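Local structure of GCN5-related N-acetyltransferase (Brucella melitensis biovar Abortus 2308, 3TCV) at residues B[100-105]-B[109-114]; B[118-123]-B[159-164]. The protein probably transfers an acetyl group from acetyl-coenzyme A to an amine, possibly the N-terminus of a protein. All coordinates share one frame; numbering follows the deposited sequence.

Strand 110-121 is common to both contacts: interaction 1 uses its first residues and interaction 2 its last ones and the turn beyond, with the two centres about 23 Å apart. Interaction 1 is a buried beta hairpin, bound by backbone hydrogen bonds, with Ala102, Ile104 and Val111 packed on one face. Interaction 2 is smaller and only partly buried; no hydrogen bond crosses it, and one tyrosine makes all of its touches. The difference follows their place in the fold: 100-105 and 109-114 are neighbours in the central sheet, whereas 118-123 and 159-164 meet where the chain enters and leaves strands, with the second subunit close to 159-164.

Interaction 1. Residues B[100-105]-B[109-114]; sequences FFAVID and GKVAGR
Gly109 closes the turn back onto Asp105, its N giving a weak, bent bond to Asp105 O. Lys110 follows, and Lys110 O takes the amide of Asp105 (Asp105 N to Lys110 O 2.9 Å) while Ile104 lies against it, Ile104 CG2 being 3.7 Å from Lys110 O. The carboxylate of Asp105 turns back to Ser108 in the turn. Val111 then drops its side chain to the same face as Ile104 and Ala102. Val111 CG2, beside the backbone N, meets Ile104 CG1 at 4.0 Å, and Val111 CG1, anti to that N (chi1 174°), touches Ala102 CB at 4.2 Å. His54 of helix 51-61 lies on Ala102 and Val111 and Leu58 on Val111, while Ile104 packs against Arg45 and Glu47 of strand 44-48. At Ala112 the regular pairing breaks. Ala112 N donates a nearly straight bond to Val103 O (2.7 Å), approaching almost in line with the carbonyl, and the next amide, Gly113 N, adds a weak bond to the same oxygen. Two consecutive amides therefore grip one acceptor. Ala112 CB lies 3.7 Å from Val103 O, beyond the oxygen, and 4.0 Å from Asp105 CB. Gly113 O receives Val103 N at 2.9 Å from well above the carbonyl plane, 49° out of it. Arg114 ends the segment with its CA against Val103 CG2. Its chain, bent at chi2, runs alongside Phe100, so that NH1 comes to the ring edge at CE1 with the two planes 74° apart. The guanidinium is fixed beyond the hairpin by Glu76, in a salt bridge, and by the carbonyl of Ser131. The one-residue shift in register at Ala112 and Gly113 opposite Val103 defines a classic beta bulge, here in an antiparallel hairpin of the central GNAT sheet.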
loop_
_atom_site.group_PDB
_atom_site.type_symbol
_atom_site.label_atom_id
_atom_site.label_comp_id
_atom_site.label_asym_id
_atom_site.label_seq_id
_atom_site.Cartn_x
_atom_site.Cartn_y
_atom_site.Cartn_z
ATOM N N PHE B 100 -7.777 17.500 -0.812
ATOM C CA PHE B 100 -7.969 18.022 -2.156
ATOM C C PHE B 100 -7.636 19.477 -2.310
ATOM O O PHE B 100 -7.912 20.297 -1.423
ATOM C CB PHE B 100 -9.418 17.796 -2.634
ATOM C CG PHE B 100 -9.694 16.398 -3.093
ATOM C CD1 PHE B 100 -9.519 16.042 -4.429
ATOM C CD2 PHE B 100 -10.148 15.443 -2.206
ATOM C CE1 PHE B 100 -9.784 14.758 -4.862
ATOM C CE2 PHE B 100 -10.413 14.152 -2.630
ATOM C CZ PHE B 100 -10.240 13.810 -3.964
ATOM N N PHE B 101 -7.083 19.779 -3.485
ATOM C CA PHE B 101 -6.800 21.132 -3.933
ATOM C C PHE B 101 -7.373 21.367 -5.313
ATOM O O PHE B 101 -7.234 20.519 -6.210
ATOM C CB PHE B 101 -5.282 21.364 -3.986
ATOM C CG PHE B 101 -4.644 21.362 -2.636
ATOM C CD1 PHE B 101 -4.258 22.562 -2.035
ATOM C CD2 PHE B 101 -4.463 20.172 -1.929
ATOM C CE1 PHE B 101 -3.719 22.570 -0.753
ATOM C CE2 PHE B 101 -3.915 20.184 -0.650
ATOM C CZ PHE B 101 -3.542 21.377 -0.068
ATOM N N ALA B 102 -7.977 22.532 -5.506
ATOM C CA ALA B 102 -8.320 22.984 -6.844
ATOM C C ALA B 102 -7.049 23.458 -7.503
ATOM O O ALA B 102 -6.202 24.106 -6.848
ATOM C CB ALA B 102 -9.342 24.112 -6.805
ATOM N N VAL B 103 -6.927 23.175 -8.799
ATOM C CA VAL B 103 -5.778 23.592 -9.592
ATOM C C VAL B 103 -6.276 24.706 -10.511
ATOM O O VAL B 103 -7.092 24.465 -11.414
ATOM C CB VAL B 103 -5.195 22.433 -10.438
ATOM C CG1 VAL B 103 -3.940 22.878 -11.179
ATOM C CG2 VAL B 103 -4.892 21.221 -9.560
ATOM N N ILE B 104 -5.796 25.922 -10.256
ATOM C CA ILE B 104 -6.246 27.116 -10.972
ATOM C C ILE B 104 -5.240 27.540 -12.041
ATOM O O ILE B 104 -4.088 27.800 -11.753
ATOM C CB ILE B 104 -6.502 28.291 -10.002
ATOM C CG1 ILE B 104 -7.712 27.990 -9.098
ATOM C CG2 ILE B 104 -6.803 29.568 -10.775
ATOM C CD1 ILE B 104 -7.430 27.954 -7.613
ATOM N N ASP B 105 -5.685 27.605 -13.279
ATOM C CA ASP B 105 -4.842 28.067 -14.370
ATOM C C ASP B 105 -4.741 29.586 -14.282
ATOM O O ASP B 105 -5.752 30.290 -14.419
ATOM C CB ASP B 105 -5.458 27.664 -15.711
ATOM C CG ASP B 105 -4.733 28.266 -16.903
ATOM O OD1 ASP B 105 -3.515 28.009 -17.051
ATOM O OD2 ASP B 105 -5.394 28.979 -17.694
ATOM N N GLY B 109 -7.326 32.449 -15.035
ATOM C CA GLY B 109 -7.941 32.591 -13.720
ATOM C C GLY B 109 -8.972 31.527 -13.352
ATOM O O GLY B 109 -9.583 31.624 -12.292
ATOM N N LYS B 110 -9.147 30.506 -14.199
ATOM C CA LYS B 110 -10.192 29.492 -14.028
ATOM C C LYS B 110 -9.663 28.236 -13.343
ATOM O O LYS B 110 -8.520 27.849 -13.546
ATOM C CB LYS B 110 -10.756 29.038 -15.381
ATOM C CG LYS B 110 -11.283 30.121 -16.319
ATOM C CD LYS B 110 -12.485 30.827 -15.771
ATOM C CE LYS B 110 -13.061 31.796 -16.810
ATOM N NZ LYS B 110 -13.931 32.803 -16.138
ATOM N N VAL B 111 -10.521 27.589 -12.570
ATOM C CA VAL B 111 -10.211 26.259 -12.049
ATOM C C VAL B 111 -10.093 25.336 -13.254
ATOM O O VAL B 111 -10.957 25.324 -14.139
ATOM C CB VAL B 111 -11.293 25.756 -11.079
ATOM C CG1 VAL B 111 -11.016 24.302 -10.664
ATOM C CG2 VAL B 111 -11.416 26.702 -9.871
ATOM N N ALA B 112 -8.989 24.609 -13.318
ATOM C CA ALA B 112 -8.700 23.760 -14.475
ATOM C C ALA B 112 -8.710 22.274 -14.138
ATOM O O ALA B 112 -8.724 21.443 -15.025
ATOM C CB ALA B 112 -7.354 24.150 -15.064
ATOM N N GLY B 113 -8.717 21.959 -12.859
ATOM C CA GLY B 113 -8.696 20.575 -12.416
ATOM C C GLY B 113 -8.579 20.475 -10.930
ATOM O O GLY B 113 -8.817 21.453 -10.193
ATOM N N ARG B 114 -8.177 19.304 -10.463
ATOM C CA ARG B 114 -8.015 19.094 -9.031
ATOM C C ARG B 114 -7.000 17.974 -8.798
ATOM O O ARG B 114 -6.707 17.215 -9.719
ATOM C CB ARG B 114 -9.377 18.804 -8.355
ATOM C CG ARG B 114 -10.308 17.856 -9.091
ATOM C CD ARG B 114 -9.978 16.375 -8.939
ATOM N NE ARG B 114 -11.040 15.516 -9.475
ATOM C CZ ARG B 114 -11.080 14.187 -9.395
ATOM N NH1 ARG B 114 -10.090 13.515 -8.829
ATOM N NH2 ARG B 114 -12.127 13.517 -9.859
#

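Interaction 2. Residues B[118-123]-B[159-164]; sequences MRIDPA and LGYRRY
Tyr161 OH is held by a hydrogen bond to the carbonyl of Pro32, and around that same oxygen gather the apolar atoms of Ile120 and Pro122. Pro122 comes closest, its CA 3.6 Å from Tyr161 OH. The proline ring runs alongside the tyrosine and points the same way, bringing Pro122 CG to 3.8 Å from Tyr161 OH. Ile120 arrives at a slant: chi1 of -57° sets CG1 beside the backbone N and leaves the CG2 methyl anti to it, where Ile120 CG2 stops 3.9 Å from Tyr161 OH. Between these two residues the main chain itself is near the ring, with Asp121 O 4.1 Å from Tyr161 CE1. No hydrogen bond joins the two segments, so the touch is van der Waals packing around a hydroxyl whose polar need is met by Pro32. The carboxylate of Asp121 has its own partner in Asn124.

Tyr161 follows Leu159 and Gly160, where the chain leaves helix 142-158 and heads for strand 163-169; Val155 of that helix touches the Tyr161 side chain. Ile120 and Asp121, after the corner at Arg119, are the last residues of strand 110-121, and Pro122 follows it. The contact thus lies between the N-terminal segment around Arg31 and Pro34 and the end of helix 142-158, while the next residues, Arg162 and Arg163, bond the Asn200 side chain and the Arg191 carbonyl of the second subunit, respectively.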
loop_
_atom_site.group_PDB
_atom_site.type_symbol
_atom_site.label_atom_id
_atom_site.label_comp_id
_atom_site.label_asym_id
_atom_site.label_seq_id
_atom_site.Cartn_x
_atom_site.Cartn_y
_atom_site.Cartn_z
ATOM N N MET B 118 -2.528 12.337 -0.440
ATOM C CA MET B 118 -3.331 11.232 0.080
ATOM C C MET B 118 -2.470 10.104 0.599
ATOM O O MET B 118 -1.272 10.100 0.408
ATOM C CB MET B 118 -4.287 10.711 -1.005
ATOM C CG MET B 118 -3.612 10.164 -2.253
ATOM S SD MET B 118 -4.825 9.838 -3.564
ATOM C CE MET B 118 -5.392 8.238 -2.993
ATOM N N ARG B 119 -3.111 9.129 1.227
ATOM C CA ARG B 119 -2.420 8.032 1.892
ATOM C C ARG B 119 -1.285 8.596 2.733
ATOM O O ARG B 119 -0.125 8.174 2.654
ATOM C CB ARG B 119 -1.986 6.985 0.874
ATOM C CG ARG B 119 -3.220 6.366 0.185
ATOM C CD ARG B 119 -2.903 5.316 -0.860
ATOM N NE ARG B 119 -1.995 4.364 -0.290
ATOM C CZ ARG B 119 -0.668 4.407 -0.418
ATOM N NH1 ARG B 119 -0.093 5.332 -1.175
ATOM N NH2 ARG B 119 0.081 3.504 0.216
ATOM N N ILE B 120 -1.682 9.555 3.569
ATOM C CA ILE B 120 -0.777 10.361 4.357
ATOM C C ILE B 120 -0.256 9.524 5.548
ATOM O O ILE B 120 -1.050 8.944 6.314
ATOM C CB ILE B 120 -1.488 11.659 4.830
ATOM C CG1 ILE B 120 -2.036 12.471 3.634
ATOM C CG2 ILE B 120 -0.527 12.518 5.648
ATOM C CD1 ILE B 120 -3.108 13.499 4.003
ATOM N N ASP B 121 1.073 9.407 5.660
ATOM C CA ASP B 121 1.717 8.637 6.729
ATOM C C ASP B 121 2.786 9.501 7.371
ATOM O O ASP B 121 3.963 9.378 7.048
ATOM C CB ASP B 121 2.347 7.363 6.194
ATOM C CG ASP B 121 2.998 6.519 7.295
ATOM O OD1 ASP B 121 2.974 6.943 8.474
ATOM O OD2 ASP B 121 3.535 5.442 6.980
ATOM N N PRO B 122 2.377 10.387 8.288
ATOM C CA PRO B 122 3.336 11.255 8.980
ATOM C C PRO B 122 4.389 10.488 9.792
ATOM O O PRO B 122 5.536 10.910 9.843
ATOM C CB PRO B 122 2.438 12.077 9.911
ATOM C CG PRO B 122 1.117 12.074 9.251
ATOM C CD PRO B 122 0.983 10.707 8.665
ATOM N N ALA B 123 4.013 9.354 10.379
ATOM C CA ALA B 123 4.933 8.572 11.208
ATOM C C ALA B 123 6.186 8.182 10.460
ATOM O O ALA B 123 7.282 8.271 10.987
ATOM C CB ALA B 123 4.246 7.317 11.760
ATOM N N LEU B 159 7.487 19.836 4.596
ATOM C CA LEU B 159 7.103 18.731 5.495
ATOM C C LEU B 159 8.258 17.802 5.892
ATOM O O LEU B 159 8.222 17.175 6.951
ATOM C CB LEU B 159 5.949 17.942 4.885
ATOM C CG LEU B 159 4.610 18.655 4.641
ATOM C CD1 LEU B 159 3.603 17.643 4.100
ATOM C CD2 LEU B 159 4.079 19.317 5.908
ATOM N N GLY B 160 9.289 17.725 5.062
ATOM C CA GLY B 160 10.470 16.903 5.340
ATOM C C GLY B 160 10.190 15.414 5.236
ATOM O O GLY B 160 10.766 14.614 5.968
ATOM N N TYR B 161 9.319 15.034 4.296
ATOM C CA TYR B 161 9.008 13.608 4.096
ATOM C C TYR B 161 10.154 12.855 3.397
ATOM O O TYR B 161 11.113 13.470 2.890
ATOM C CB TYR B 161 7.683 13.462 3.345
ATOM C CG TYR B 161 6.447 13.569 4.204
ATOM C CD1 TYR B 161 5.364 12.701 4.018
ATOM C CD2 TYR B 161 6.327 14.538 5.185
ATOM C CE1 TYR B 161 4.223 12.803 4.788
ATOM C CE2 TYR B 161 5.185 14.644 5.963
ATOM C CZ TYR B 161 4.129 13.783 5.769
ATOM O OH TYR B 161 2.976 13.882 6.533
ATOM N N ARG B 162 10.091 11.516 3.443
ATOM C CA ARG B 162 11.165 10.640 2.976
ATOM C C ARG B 162 10.842 9.999 1.623
ATOM O O ARG B 162 11.726 9.525 0.939
ATOM C CB ARG B 162 11.356 9.447 3.938
ATOM C CG ARG B 162 11.652 9.752 5.374
ATOM C CD ARG B 162 12.040 8.477 6.101
ATOM N NE ARG B 162 13.336 7.983 5.641
ATOM C CZ ARG B 162 13.641 6.704 5.397
ATOM N NH1 ARG B 162 12.738 5.728 5.538
ATOM N NH2 ARG B 162 14.848 6.401 4.970
ATOM N N ARG B 163 9.552 9.883 1.317
ATOM C CA ARG B 163 9.068 9.076 0.189
ATOM C C ARG B 163 7.773 9.677 -0.339
ATOM O O ARG B 163 6.804 9.926 0.435
ATOM C CB ARG B 163 8.843 7.626 0.671
ATOM C CG ARG B 163 8.124 6.682 -0.294
ATOM C CD ARG B 163 7.818 5.315 0.322
ATOM N NE ARG B 163 6.960 4.547 -0.592
ATOM C CZ ARG B 163 7.360 3.965 -1.717
ATOM N NH1 ARG B 163 8.631 3.890 -2.023
ATOM N NH2 ARG B 163 6.484 3.364 -2.508
ATOM N N TYR B 164 7.752 9.929 -1.652
ATOM C CA TYR B 164 6.635 10.598 -2.339
ATOM C C TYR B 164 6.178 9.680 -3.472
ATOM O O TYR B 164 6.979 9.280 -4.322
ATOM C CB TYR B 164 7.152 11.928 -2.863
ATOM C CG TYR B 164 6.184 12.826 -3.590
ATOM C CD1 TYR B 164 4.990 13.225 -3.014
ATOM C CD2 TYR B 164 6.493 13.318 -4.848
ATOM C CE1 TYR B 164 4.148 14.091 -3.691
ATOM C CE2 TYR B 164 5.662 14.188 -5.529
ATOM C CZ TYR B 164 4.480 14.568 -4.938
ATOM O OH TYR B 164 3.639 15.436 -5.600
#